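Local coordinates for putative capsular polysaccharide biosynthesis protein (Streptococcus pneumoniae serotype 4, PDB 6EWJ) that is probably a pyridoxal-phosphate-dependent sugar aminotransferase of the DegT/DnrJ/EryC1 family, an essential enzyme of teichoic acid biosynthesis in the pneumococcus, at residues 205-210 and 279-284; 293-298 and 381-386; 337-342 and 405-410; 353-358 and 368-373. All coordinates share one frame; numbering follows the deposited sequence.

Interaction 1. Residues 205-210 and 279-284; sequences KNFTTA and DRYPSL
Asn206 meets the phenol end of Tyr281 just after Lys205, the predicted attachment point of the cofactor, which in this apo structure carries no pyridoxal phosphate. The methylene of Asn206 lies at the edge of the tyrosine ring, in its plane, with CB 3.2 Å from Tyr281 OH. The two side chains run at about a right angle and make no hydrogen bond with each other: Tyr281 OH is bonded to the backbone oxygen of Leu181, and Asn206 OD1 to His319 ND1. A short, polar asparagine suits this buried loop, giving its methylene to the tyrosine and its amide to other partners. Phe207 follows with a T-shaped stack, directing its ring edge at a face of Tyr281; the planes stand 88° apart and the centroids of the Phe207 and Tyr281 rings are 5.7 Å apart. With CG anti to the backbone N (chi1 174°), the phenylalanine ring brings CD2 over the rim of the tyrosine, 4.2 Å from Tyr281 CD1. Its CB lies over the same face, 3.8 Å from Tyr281 CE1. At Thr208 the loop turns away, and OG1 accepts from Ala210 N in an ST turn. This loop joins strands 196-200 and 213-217 of the seven-stranded mixed sheet, and helix 268-299 packs across it through Tyr281, while Ile36 and Ile269 of the second subunit pack against Thr208 and Ala210.

Interaction 2. Residues 293-298 and 381-386; sequences DRYDSG and ITLPLH
Tyr295 reaches out from its helix toward Leu383 and Pro384, presenting its flat ring in two different ways. The backbone oxygen of Pro384 sits at the ring edge, in the ring plane, whereas Leu383 approaches over a face. The phenol hydroxyl donates to that carbonyl, with Tyr295 OH 2.7 Å from Pro384 O; the bond lies in the carbonyl plane and the angle at the oxygen is 146°. The same acceptor also comes close to the ring carbon beside the hydroxyl-bearing one, Pro384 O being 3.2 Å from Tyr295 CE2. Over the face, the methyl Leu383 CD1 lies 4.0 Å from Tyr295 CE1, while the leucine's CB stands near the hydroxyl. The leucine, with CG anti to the carbonyl carbon (chi1 -55°), slants across the tyrosine and places this branch over the face near its CE1 rim. The contact joins the last turns of the long helix 268-299 to strand 380-383, an outer strand of the small antiparallel sheet that also contains 304-306 and 321-325. Tyrosine suits the position because it can fill an apolar layer between helix and sheet while its hydroxyl satisfies a buried carbonyl. Proline at 384 has no N-H to offer, but its oxygen remains available to the phenol. Outside the two segments, Tyr321 stacks on Tyr295, and Val394 and Ile397 of helix 391-409 add aliphatic cover.

Interaction 3. Residues 337-342 and 405-410; sequences IQELAK and SEKVLT
Glu339 OE1 receives the ammonium group of Lys407 in the one hydrogen bond, part of a salt bridge, that crosses between the two segments, with Lys407 NZ 2.6 Å from Glu339 OE1. The lysine comes from above the carboxylate, 51° out of its plane, and its CE follows close behind at 3.3 Å from the same Glu339 OE1. The two side chains cross at about a right angle. Lys407 first extends with CG anti to the backbone N (chi1 -178°), then bends at its third and fourth torsions, which carries NZ to the carboxylate. Glu339 is folded too: a bend at chi2, -70°, brings its carboxylate within reach of the lysine. The other oxygen of the group is used within its own helix, where Lys342, one turn later, forms a longer salt bridge, its NZ 3.5 Å from Glu339 OE2. One carboxylate thus links two lysines in a three-residue network. Beneath the charges the contact is thin and apolar, the glutamate's CG lying 4.4 Å from Val408 CG2. A beta-branched valine suits this place, since it turns a compact aliphatic face both to the glutamate stem and to Leu335 and Ile336 on helix 330-342. The pair joins helix 330-342 to helix 391-409 close to the end of the modelled chain, far from the cofactor site. Because the network lies at the protein surface, water probably weakens its net attraction, while two neighbouring cations would tend to keep Glu339 ionised.

Interaction 4. Residues 353-358 and 368-373; sequences PLPLLT and TNYPKA
Pro355 and Tyr370 make the closer of the two points at which these turns meet. The proline ring advances its CG to 3.5 Å from Tyr370 CD2, and the same carbon lies 3.7 Å from Tyr370 CE2, so a single methylene meets the CD2-CE2 bond of the ring. The two side chains cross at about a right angle, and the approach to the aromatic ring is oblique. Tyr370, with CG anti to the carbonyl carbon (chi1 -41°), leans toward the proline; it occupies the N-cap position of helix 371-378. The second point is looser: Pro353 CB stands 4.1 Å from Ala373 CB, with Pro353 CG 3.7 Å from Ala373 O. Alanine suits the first turn of the helix here because its small side chain lets the proline ring lie against the backbone. Met106 of strand 103-107 touches both Pro355 and Tyr370, and Asp108 accepts from the backbone N atoms of Lys372 and Ala373. On the solvent side Thr368, Asn369, Pro371 and Lys372 are exposed, and Thr368 points away from the prolines, although Asn369 CB rests over one face of the tyrosine ring. With no hydrogen bond crossing between the segments, the contact depends on the shapes of rigid proline rings against an aromatic and a methyl, and its attraction is probably chiefly dispersive and hydrophobic.

Interactions 1 and 2 share helix 268-299, their centres about 19 Å apart: its middle meets the loop that bears Lys205, its C-terminal turns the small antiparallel sheet. Interaction 3 touches interaction 2 directly, Ile381 CG1 lying 4.0 Å from Ile337 CG1; the centres of the two interactions are about 17 Å apart, and helix 330-342 packs on strand 380-383 through these isoleucines. Interaction 4 stands on the opposite side of the chain's centre from interaction 1, about 32 Å between centres. Interaction 1 holds Lys205, the predicted attachment lysine, whereas interaction 4 only comes near the cofactor site, Pro353 being about 6 Å from Tyr351, side chain to side chain. Interactions 2 and 3 lie away from it.

Interaction 1. Residues 205-210 and 279-284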
loop_
_atom_site.group_PDB
_atom_site.type_symbol
_atom_site.label_atom_id
_atom_site.label_comp_id
_atom_site.label_asym_id
_atom_site.label_seq_id
_atom_site.Cartn_x
_atom_site.Cartn_y
_atom_site.Cartn_z
ATOM N N LYS A 205 16.057 6.271 -4.124
ATOM C CA LYS A 205 16.013 6.529 -5.571
ATOM C C LYS A 205 16.410 7.984 -5.920
ATOM O O LYS A 205 16.591 8.819 -5.000
ATOM C CB LYS A 205 14.651 6.122 -6.140
ATOM C CG LYS A 205 14.702 4.843 -6.929
ATOM C CD LYS A 205 15.049 3.676 -6.039
ATOM C CE LYS A 205 15.120 2.382 -6.759
ATOM N NZ LYS A 205 15.450 1.297 -5.818
ATOM N N ASN A 206 16.672 8.276 -7.204
ATOM C CA ASN A 206 17.113 9.615 -7.591
ATOM C C ASN A 206 16.118 10.697 -7.170
ATOM O O ASN A 206 16.515 11.814 -6.822
ATOM C CB ASN A 206 17.270 9.776 -9.099
ATOM C CG ASN A 206 18.543 9.164 -9.645
ATOM O OD1 ASN A 206 19.145 8.301 -8.995
ATOM N ND2 ASN A 206 18.917 9.562 -10.882
ATOM N N PHE A 207 14.845 10.363 -7.258
ATOM C CA PHE A 207 13.694 11.256 -6.953
ATOM C C PHE A 207 12.950 10.500 -5.888
ATOM O O PHE A 207 12.590 9.361 -6.090
ATOM C CB PHE A 207 12.879 11.396 -8.265
ATOM C CG PHE A 207 11.563 12.165 -8.132
ATOM C CD1 PHE A 207 10.427 11.569 -7.562
ATOM C CD2 PHE A 207 11.440 13.428 -8.684
ATOM C CE1 PHE A 207 9.210 12.259 -7.486
ATOM C CE2 PHE A 207 10.244 14.102 -8.607
ATOM C CZ PHE A 207 9.134 13.538 -7.995
ATOM N N THR A 208 12.729 11.122 -4.718
ATOM C CA THR A 208 12.184 10.409 -3.603
ATOM C C THR A 208 10.977 11.074 -2.966
ATOM O O THR A 208 10.899 12.297 -2.817
ATOM C CB THR A 208 13.251 10.089 -2.531
ATOM O OG1 THR A 208 12.724 9.093 -1.653
ATOM C CG2 THR A 208 13.649 11.283 -1.746
ATOM N N THR A 209 10.043 10.232 -2.581
ATOM C CA THR A 209 8.985 10.663 -1.650
ATOM C C THR A 209 9.021 9.788 -0.411
ATOM O O THR A 209 7.974 9.588 0.216
ATOM C CB THR A 209 7.598 10.635 -2.365
ATOM O OG1 THR A 209 7.262 9.295 -2.758
ATOM C CG2 THR A 209 7.589 11.523 -3.556
ATOM N N ALA A 210 10.208 9.235 -0.087
ATOM C CA ALA A 210 10.435 8.244 0.992
ATOM C C ALA A 210 9.846 6.848 0.641
ATOM O O ALA A 210 10.565 5.834 0.608
ATOM C CB ALA A 210 9.922 8.727 2.335
ATOM N N ASP A 279 11.009 19.992 -8.942
ATOM C CA ASP A 279 11.662 21.315 -9.200
ATOM C C ASP A 279 13.183 21.184 -9.150
ATOM O O ASP A 279 13.913 21.680 -10.004
ATOM C CB ASP A 279 11.282 22.331 -8.131
ATOM C CG ASP A 279 9.833 22.731 -8.184
ATOM O OD1 ASP A 279 9.128 22.405 -9.152
ATOM O OD2 ASP A 279 9.390 23.366 -7.231
ATOM N N ARG A 280 13.636 20.458 -8.126
ATOM C CA ARG A 280 15.062 20.204 -7.917
ATOM C C ARG A 280 15.706 19.248 -8.913
ATOM O O ARG A 280 16.924 19.231 -9.006
ATOM C CB ARG A 280 15.289 19.662 -6.486
ATOM C CG ARG A 280 15.003 20.713 -5.427
ATOM C CD ARG A 280 15.215 20.142 -4.054
ATOM N NE ARG A 280 16.634 19.939 -3.856
ATOM C CZ ARG A 280 17.189 19.005 -3.099
ATOM N NH1 ARG A 280 16.462 18.107 -2.427
ATOM N NH2 ARG A 280 18.519 18.959 -3.028
ATOM N N TYR A 281 14.906 18.479 -9.649
ATOM C CA TYR A 281 15.404 17.315 -10.384
ATOM C C TYR A 281 16.444 17.574 -11.512
ATOM O O TYR A 281 17.447 16.886 -11.536
ATOM C CB TYR A 281 14.266 16.423 -10.889
ATOM C CG TYR A 281 14.692 14.956 -11.077
ATOM C CD1 TYR A 281 15.308 14.266 -10.058
ATOM C CD2 TYR A 281 14.398 14.281 -12.254
ATOM C CE1 TYR A 281 15.716 12.951 -10.241
ATOM C CE2 TYR A 281 14.778 12.990 -12.459
ATOM C CZ TYR A 281 15.424 12.306 -11.441
ATOM O OH TYR A 281 15.790 11.021 -11.629
ATOM N N PRO A 282 16.212 18.577 -12.410
ATOM C CA PRO A 282 17.288 19.009 -13.323
ATOM C C PRO A 282 18.639 19.209 -12.624
ATOM O O PRO A 282 19.608 18.576 -13.052
ATOM C CB PRO A 282 16.743 20.331 -13.913
ATOM C CG PRO A 282 15.266 20.156 -13.867
ATOM C CD PRO A 282 14.988 19.377 -12.608
ATOM N N SER A 283 18.705 19.954 -11.512
ATOM C CA SER A 283 19.985 20.144 -10.781
ATOM C C SER A 283 20.571 18.844 -10.179
ATOM O O SER A 283 21.797 18.623 -10.167
ATOM C CB SER A 283 19.868 21.190 -9.672
ATOM O OG SER A 283 19.090 20.699 -8.612
ATOM N N LEU A 284 19.687 17.996 -9.670
ATOM C CA LEU A 284 20.110 16.675 -9.111
ATOM C C LEU A 284 20.701 15.773 -10.183
ATOM O O LEU A 284 21.743 15.173 -10.001
ATOM C CB LEU A 284 18.950 15.996 -8.399
ATOM C CG LEU A 284 18.462 16.746 -7.160
ATOM C CD1 LEU A 284 17.205 16.100 -6.568
ATOM C CD2 LEU A 284 19.509 16.879 -6.061
#

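Interaction 2. Residues 293-298 and 381-386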
loop_
_atom_site.group_PDB
_atom_site.type_symbol
_atom_site.label_atom_id
_atom_site.label_comp_id
_atom_site.label_asym_id
_atom_site.label_seq_id
_atom_site.Cartn_x
_atom_site.Cartn_y
_atom_site.Cartn_z
ATOM N N ASP A 293 30.892 11.291 -14.556
ATOM C CA ASP A 293 32.032 11.651 -15.402
ATOM C C ASP A 293 33.351 11.567 -14.624
ATOM O O ASP A 293 34.364 11.170 -15.184
ATOM C CB ASP A 293 31.837 13.034 -16.037
ATOM C CG ASP A 293 30.671 13.067 -17.017
ATOM O OD1 ASP A 293 30.249 12.004 -17.535
ATOM O OD2 ASP A 293 30.182 14.179 -17.284
ATOM N N ARG A 294 33.338 11.986 -13.349
ATOM C CA ARG A 294 34.557 11.960 -12.517
ATOM C C ARG A 294 34.984 10.503 -12.254
ATOM O O ARG A 294 36.159 10.137 -12.435
ATOM C CB ARG A 294 34.343 12.765 -11.223
ATOM C CG ARG A 294 35.538 12.817 -10.289
ATOM C CD ARG A 294 35.236 13.613 -9.042
ATOM N NE ARG A 294 35.324 15.025 -9.353
ATOM C CZ ARG A 294 36.425 15.777 -9.286
ATOM N NH1 ARG A 294 37.591 15.297 -8.851
ATOM N NH2 ARG A 294 36.347 17.036 -9.639
ATOM N N TYR A 295 34.013 9.659 -11.902
ATOM C CA TYR A 295 34.289 8.219 -11.765
ATOM C C TYR A 295 34.833 7.617 -13.082
ATOM O O TYR A 295 35.850 6.911 -13.096
ATOM C CB TYR A 295 33.004 7.449 -11.377
ATOM C CG TYR A 295 32.588 7.325 -9.914
ATOM C CD1 TYR A 295 33.511 7.075 -8.909
ATOM C CD2 TYR A 295 31.228 7.332 -9.571
ATOM C CE1 TYR A 295 33.101 6.894 -7.580
ATOM C CE2 TYR A 295 30.800 7.148 -8.250
ATOM C CZ TYR A 295 31.737 6.935 -7.252
ATOM O OH TYR A 295 31.332 6.708 -5.965
ATOM N N ASP A 296 34.104 7.871 -14.168
ATOM C CA ASP A 296 34.485 7.376 -15.487
ATOM C C ASP A 296 35.924 7.759 -15.838
ATOM O O ASP A 296 36.687 6.882 -16.247
ATOM C CB ASP A 296 33.550 7.869 -16.580
ATOM C CG ASP A 296 32.179 7.205 -16.547
ATOM O OD1 ASP A 296 31.933 6.187 -15.807
ATOM O OD2 ASP A 296 31.313 7.734 -17.275
ATOM N N SER A 297 36.317 9.018 -15.670
ATOM C CA SER A 297 37.729 9.389 -15.989
ATOM C C SER A 297 38.694 8.718 -15.017
ATOM O O SER A 297 39.720 8.225 -15.412
ATOM C CB SER A 297 37.985 10.898 -16.004
ATOM O OG SER A 297 36.892 11.635 -16.555
ATOM N N GLY A 298 38.305 8.640 -13.742
ATOM C CA GLY A 298 39.093 7.935 -12.722
ATOM C C GLY A 298 39.380 6.453 -12.985
ATOM O O GLY A 298 40.504 5.997 -12.774
ATOM N N ILE A 381 30.251 -4.739 -8.596
ATOM C CA ILE A 381 30.212 -3.895 -7.417
ATOM C C ILE A 381 29.595 -2.547 -7.747
ATOM O O ILE A 381 30.006 -1.856 -8.696
ATOM C CB ILE A 381 31.614 -3.710 -6.804
ATOM C CG1 ILE A 381 32.148 -5.072 -6.267
ATOM C CG2 ILE A 381 31.588 -2.744 -5.638
ATOM C CD1 ILE A 381 33.623 -5.066 -5.914
ATOM N N THR A 382 28.629 -2.144 -6.936
ATOM C CA THR A 382 28.033 -0.862 -7.093
ATOM C C THR A 382 28.656 0.104 -6.100
ATOM O O THR A 382 28.634 -0.136 -4.891
ATOM C CB THR A 382 26.515 -0.912 -6.890
ATOM O OG1 THR A 382 25.995 -2.041 -7.559
ATOM C CG2 THR A 382 25.843 0.309 -7.436
ATOM N N LEU A 383 29.201 1.199 -6.624
ATOM C CA LEU A 383 29.743 2.284 -5.805
ATOM C C LEU A 383 28.692 3.321 -5.553
ATOM O O LEU A 383 27.766 3.416 -6.352
ATOM C CB LEU A 383 30.908 2.971 -6.521
ATOM C CG LEU A 383 32.055 2.061 -6.982
ATOM C CD1 LEU A 383 33.114 2.899 -7.679
ATOM C CD2 LEU A 383 32.650 1.283 -5.831
ATOM N N PRO A 384 28.842 4.106 -4.461
ATOM C CA PRO A 384 27.877 5.104 -4.106
ATOM C C PRO A 384 27.695 6.144 -5.239
ATOM O O PRO A 384 28.683 6.544 -5.881
ATOM C CB PRO A 384 28.510 5.767 -2.880
ATOM C CG PRO A 384 29.268 4.688 -2.241
ATOM C CD PRO A 384 29.900 4.012 -3.437
ATOM N N LEU A 385 26.446 6.483 -5.515
ATOM C CA LEU A 385 26.099 7.536 -6.501
ATOM C C LEU A 385 24.842 8.238 -6.013
ATOM O O LEU A 385 23.727 7.734 -6.172
ATOM C CB LEU A 385 25.875 6.957 -7.892
ATOM C CG LEU A 385 25.594 7.951 -9.038
ATOM C CD1 LEU A 385 26.662 9.002 -9.162
ATOM C CD2 LEU A 385 25.417 7.219 -10.358
ATOM N N HIS A 386 25.058 9.393 -5.387
ATOM C CA HIS A 386 23.998 10.198 -4.856
ATOM C C HIS A 386 24.548 11.609 -4.688
ATOM O O HIS A 386 25.769 11.842 -4.756
ATOM C CB HIS A 386 23.549 9.639 -3.500
ATOM C CG HIS A 386 24.659 9.465 -2.509
ATOM N ND1 HIS A 386 25.134 10.492 -1.721
ATOM C CD2 HIS A 386 25.384 8.373 -2.165
ATOM C CE1 HIS A 386 26.089 10.038 -0.926
ATOM N NE2 HIS A 386 26.269 8.753 -1.189
#

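Interaction 3. Residues 337-342 and 405-410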
loop_
_atom_site.group_PDB
_atom_site.type_symbol
_atom_site.label_atom_id
_atom_site.label_comp_id
_atom_site.label_asym_id
_atom_site.label_seq_id
_atom_site.Cartn_x
_atom_site.Cartn_y
_atom_site.Cartn_z
ATOM N N ILE A 337 34.568 -5.936 -1.512
ATOM C CA ILE A 337 33.515 -5.189 -0.820
ATOM C C ILE A 337 33.845 -4.990 0.657
ATOM O O ILE A 337 33.721 -3.883 1.183
ATOM C CB ILE A 337 32.145 -5.844 -0.966
ATOM C CG1 ILE A 337 31.643 -5.588 -2.383
ATOM C CG2 ILE A 337 31.145 -5.302 0.056
ATOM C CD1 ILE A 337 30.410 -6.381 -2.716
ATOM N N GLN A 338 34.288 -6.043 1.323
ATOM C CA GLN A 338 34.673 -5.916 2.749
ATOM C C GLN A 338 35.895 -4.975 2.959
ATOM O O GLN A 338 35.952 -4.239 3.961
ATOM C CB GLN A 338 34.885 -7.298 3.396
ATOM C CG GLN A 338 33.675 -8.230 3.358
ATOM C CD GLN A 338 32.436 -7.724 4.065
ATOM O OE1 GLN A 338 32.492 -6.901 4.994
ATOM N NE2 GLN A 338 31.276 -8.251 3.639
ATOM N N GLU A 339 36.847 -4.991 2.021
ATOM C CA GLU A 339 37.980 -4.053 2.060
ATOM C C GLU A 339 37.547 -2.606 1.803
ATOM O O GLU A 339 38.091 -1.685 2.406
ATOM C CB GLU A 339 39.045 -4.421 1.033
ATOM C CG GLU A 339 39.893 -5.617 1.421
ATOM C CD GLU A 339 40.833 -5.317 2.568
ATOM O OE1 GLU A 339 41.422 -4.207 2.618
ATOM O OE2 GLU A 339 40.993 -6.194 3.433
ATOM N N LEU A 340 36.590 -2.403 0.911
ATOM C CA LEU A 340 35.998 -1.052 0.729
ATOM C C LEU A 340 35.346 -0.561 2.017
ATOM O O LEU A 340 35.516 0.595 2.419
ATOM C CB LEU A 340 34.969 -1.039 -0.404
ATOM C CG LEU A 340 35.569 -1.098 -1.828
ATOM C CD1 LEU A 340 34.474 -1.270 -2.875
ATOM C CD2 LEU A 340 36.354 0.175 -2.108
ATOM N N ALA A 341 34.645 -1.473 2.677
ATOM C CA ALA A 341 33.953 -1.169 3.922
ATOM C C ALA A 341 34.927 -0.786 5.054
ATOM O O ALA A 341 34.686 0.178 5.770
ATOM C CB ALA A 341 33.081 -2.337 4.335
ATOM N N LYS A 342 36.061 -1.486 5.156
ATOM C CA LYS A 342 37.116 -1.109 6.121
ATOM C C LYS A 342 37.720 0.255 5.848
ATOM O O LYS A 342 38.237 0.896 6.761
ATOM C CB LYS A 342 38.239 -2.147 6.157
ATOM C CG LYS A 342 37.828 -3.456 6.793
ATOM C CD LYS A 342 38.989 -4.435 6.803
ATOM C CE LYS A 342 38.495 -5.854 7.026
ATOM N NZ LYS A 342 39.544 -6.823 6.607
ATOM N N SER A 405 41.310 -3.374 -5.115
ATOM C CA SER A 405 41.199 -4.411 -6.146
ATOM C C SER A 405 42.559 -5.034 -6.459
ATOM O O SER A 405 42.695 -6.255 -6.495
ATOM C CB SER A 405 40.599 -3.840 -7.439
ATOM O OG SER A 405 39.280 -3.347 -7.213
ATOM N N GLU A 406 43.558 -4.181 -6.695
ATOM C CA GLU A 406 44.945 -4.649 -6.937
ATOM C C GLU A 406 45.440 -5.515 -5.778
ATOM O O GLU A 406 45.931 -6.619 -5.983
ATOM C CB GLU A 406 45.901 -3.469 -7.114
ATOM C CG GLU A 406 45.741 -2.669 -8.400
ATOM C CD GLU A 406 46.569 -1.385 -8.399
ATOM O OE1 GLU A 406 47.736 -1.450 -7.925
ATOM O OE2 GLU A 406 46.075 -0.324 -8.869
ATOM N N LYS A 407 45.259 -5.026 -4.556
ATOM C CA LYS A 407 45.676 -5.769 -3.363
ATOM C C LYS A 407 45.049 -7.157 -3.291
ATOM O O LYS A 407 45.765 -8.131 -3.081
ATOM C CB LYS A 407 45.377 -4.988 -2.094
ATOM C CG LYS A 407 45.833 -5.669 -0.799
ATOM C CD LYS A 407 45.637 -4.822 0.449
ATOM C CE LYS A 407 44.169 -4.756 0.854
ATOM N NZ LYS A 407 43.630 -3.498 1.457
ATOM N N VAL A 408 43.737 -7.253 -3.498
ATOM C CA VAL A 408 43.027 -8.542 -3.436
ATOM C C VAL A 408 43.529 -9.519 -4.513
ATOM O O VAL A 408 43.755 -10.692 -4.224
ATOM C CB VAL A 408 41.493 -8.355 -3.542
ATOM C CG1 VAL A 408 40.764 -9.680 -3.752
ATOM C CG2 VAL A 408 40.972 -7.673 -2.291
ATOM N N LEU A 409 43.716 -9.036 -5.738
ATOM C CA LEU A 409 44.191 -9.898 -6.814
ATOM C C LEU A 409 45.671 -10.293 -6.648
ATOM O O LEU A 409 46.012 -11.465 -6.850
ATOM C CB LEU A 409 43.930 -9.261 -8.179
ATOM C CG LEU A 409 42.423 -9.146 -8.481
ATOM C CD1 LEU A 409 42.158 -8.159 -9.605
ATOM C CD2 LEU A 409 41.791 -10.499 -8.803
ATOM N N THR A 410 46.527 -9.348 -6.242
ATOM C CA THR A 410 47.944 -9.652 -5.966
ATOM C C THR A 410 48.074 -10.605 -4.773
ATOM O O THR A 410 48.990 -11.423 -4.705
ATOM C CB THR A 410 48.794 -8.384 -5.685
ATOM O OG1 THR A 410 48.254 -7.656 -4.576
ATOM C CG2 THR A 410 48.861 -7.464 -6.909
#

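Interaction 4. Residues 353-358 and 368-373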
loop_
_atom_site.group_PDB
_atom_site.type_symbol
_atom_site.label_atom_id
_atom_site.label_comp_id
_atom_site.label_asym_id
_atom_site.label_seq_id
_atom_site.Cartn_x
_atom_site.Cartn_y
_atom_site.Cartn_z
ATOM N N PRO A 353 21.171 -12.835 -9.294
ATOM C CA PRO A 353 20.161 -13.183 -10.262
ATOM C C PRO A 353 19.012 -13.851 -9.489
ATOM O O PRO A 353 19.255 -14.498 -8.466
ATOM C CB PRO A 353 20.856 -14.224 -11.144
ATOM C CG PRO A 353 22.295 -13.919 -10.997
ATOM C CD PRO A 353 22.455 -13.480 -9.585
ATOM N N LEU A 354 17.800 -13.695 -9.991
ATOM C CA LEU A 354 16.604 -14.213 -9.307
ATOM C C LEU A 354 16.722 -15.698 -8.921
ATOM O O LEU A 354 16.371 -16.022 -7.822
ATOM C CB LEU A 354 15.369 -13.965 -10.143
ATOM C CG LEU A 354 15.101 -12.456 -10.383
ATOM C CD1 LEU A 354 13.791 -12.340 -11.131
ATOM C CD2 LEU A 354 14.999 -11.598 -9.124
ATOM N N PRO A 355 17.301 -16.556 -9.811
ATOM C CA PRO A 355 17.437 -17.972 -9.501
ATOM C C PRO A 355 18.327 -18.279 -8.324
ATOM O O PRO A 355 18.237 -19.372 -7.843
ATOM C CB PRO A 355 18.014 -18.562 -10.783
ATOM C CG PRO A 355 17.560 -17.634 -11.851
ATOM C CD PRO A 355 17.654 -16.298 -11.225
ATOM N N LEU A 356 19.111 -17.303 -7.825
ATOM C CA LEU A 356 19.874 -17.526 -6.581
ATOM C C LEU A 356 19.019 -17.430 -5.327
ATOM O O LEU A 356 19.414 -17.955 -4.310
ATOM C CB LEU A 356 21.062 -16.574 -6.434
ATOM C CG LEU A 356 22.332 -16.792 -7.304
ATOM C CD1 LEU A 356 23.459 -15.872 -6.840
ATOM C CD2 LEU A 356 22.800 -18.218 -7.255
ATOM N N LEU A 357 17.862 -16.777 -5.431
ATOM C CA LEU A 357 17.005 -16.448 -4.290
ATOM C C LEU A 357 16.088 -17.641 -3.996
ATOM O O LEU A 357 15.521 -18.247 -4.911
ATOM C CB LEU A 357 16.204 -15.197 -4.573
ATOM C CG LEU A 357 16.978 -13.938 -5.016
ATOM C CD1 LEU A 357 16.003 -12.879 -5.515
ATOM C CD2 LEU A 357 17.933 -13.393 -3.944
ATOM N N THR A 358 15.988 -17.988 -2.727
ATOM C CA THR A 358 15.117 -19.076 -2.289
ATOM C C THR A 358 13.715 -19.091 -2.881
ATOM O O THR A 358 13.263 -20.125 -3.342
ATOM C CB THR A 358 15.067 -19.080 -0.736
ATOM O OG1 THR A 358 16.402 -19.304 -0.240
ATOM C CG2 THR A 358 14.062 -20.098 -0.144
ATOM N N THR A 368 21.899 -22.426 -13.258
ATOM C CA THR A 368 22.676 -22.991 -14.378
ATOM C C THR A 368 22.053 -22.693 -15.750
ATOM O O THR A 368 22.733 -22.792 -16.762
ATOM C CB THR A 368 22.914 -24.528 -14.234
ATOM O OG1 THR A 368 21.662 -25.237 -14.284
ATOM C CG2 THR A 368 23.639 -24.857 -12.906
ATOM N N ASN A 369 20.762 -22.337 -15.793
ATOM C CA ASN A 369 20.101 -21.900 -17.053
ATOM C C ASN A 369 20.407 -20.486 -17.497
ATOM O O ASN A 369 20.035 -20.098 -18.610
ATOM C CB ASN A 369 18.570 -22.077 -16.976
ATOM C CG ASN A 369 18.120 -23.529 -17.003
ATOM O OD1 ASN A 369 17.286 -23.944 -16.178
ATOM N ND2 ASN A 369 18.655 -24.300 -17.909
ATOM N N TYR A 370 21.039 -19.688 -16.632
ATOM C CA TYR A 370 21.248 -18.267 -16.890
ATOM C C TYR A 370 22.668 -17.872 -16.561
ATOM O O TYR A 370 22.895 -17.015 -15.709
ATOM C CB TYR A 370 20.203 -17.409 -16.096
ATOM C CG TYR A 370 18.828 -17.986 -16.108
ATOM C CD1 TYR A 370 17.935 -17.721 -17.146
ATOM C CD2 TYR A 370 18.383 -18.788 -15.061
ATOM C CE1 TYR A 370 16.676 -18.298 -17.188
ATOM C CE2 TYR A 370 17.092 -19.321 -15.064
ATOM C CZ TYR A 370 16.254 -19.085 -16.138
ATOM O OH TYR A 370 14.992 -19.677 -16.175
ATOM N N PRO A 371 23.660 -18.494 -17.257
ATOM C CA PRO A 371 25.063 -18.242 -16.950
ATOM C C PRO A 371 25.533 -16.801 -17.138
ATOM O O PRO A 371 26.470 -16.383 -16.473
ATOM C CB PRO A 371 25.804 -19.167 -17.924
ATOM C CG PRO A 371 24.820 -19.476 -19.014
ATOM C CD PRO A 371 23.506 -19.490 -18.338
ATOM N N LYS A 372 24.929 -16.068 -18.069
ATOM C CA LYS A 372 25.337 -14.677 -18.331
ATOM C C LYS A 372 24.927 -13.812 -17.153
ATOM O O LYS A 372 25.682 -12.920 -16.694
ATOM C CB LYS A 372 24.742 -14.170 -19.640
ATOM C CG LYS A 372 25.144 -15.031 -20.845
ATOM C CD LYS A 372 26.448 -14.617 -21.476
ATOM C CE LYS A 372 26.748 -15.454 -22.741
ATOM N NZ LYS A 372 26.349 -16.923 -22.773
ATOM N N ALA A 373 23.722 -14.077 -16.647
ATOM C CA ALA A 373 23.235 -13.401 -15.449
ATOM C C ALA A 373 24.175 -13.619 -14.301
ATOM O O ALA A 373 24.542 -12.670 -13.592
ATOM C CB ALA A 373 21.809 -13.869 -15.080
#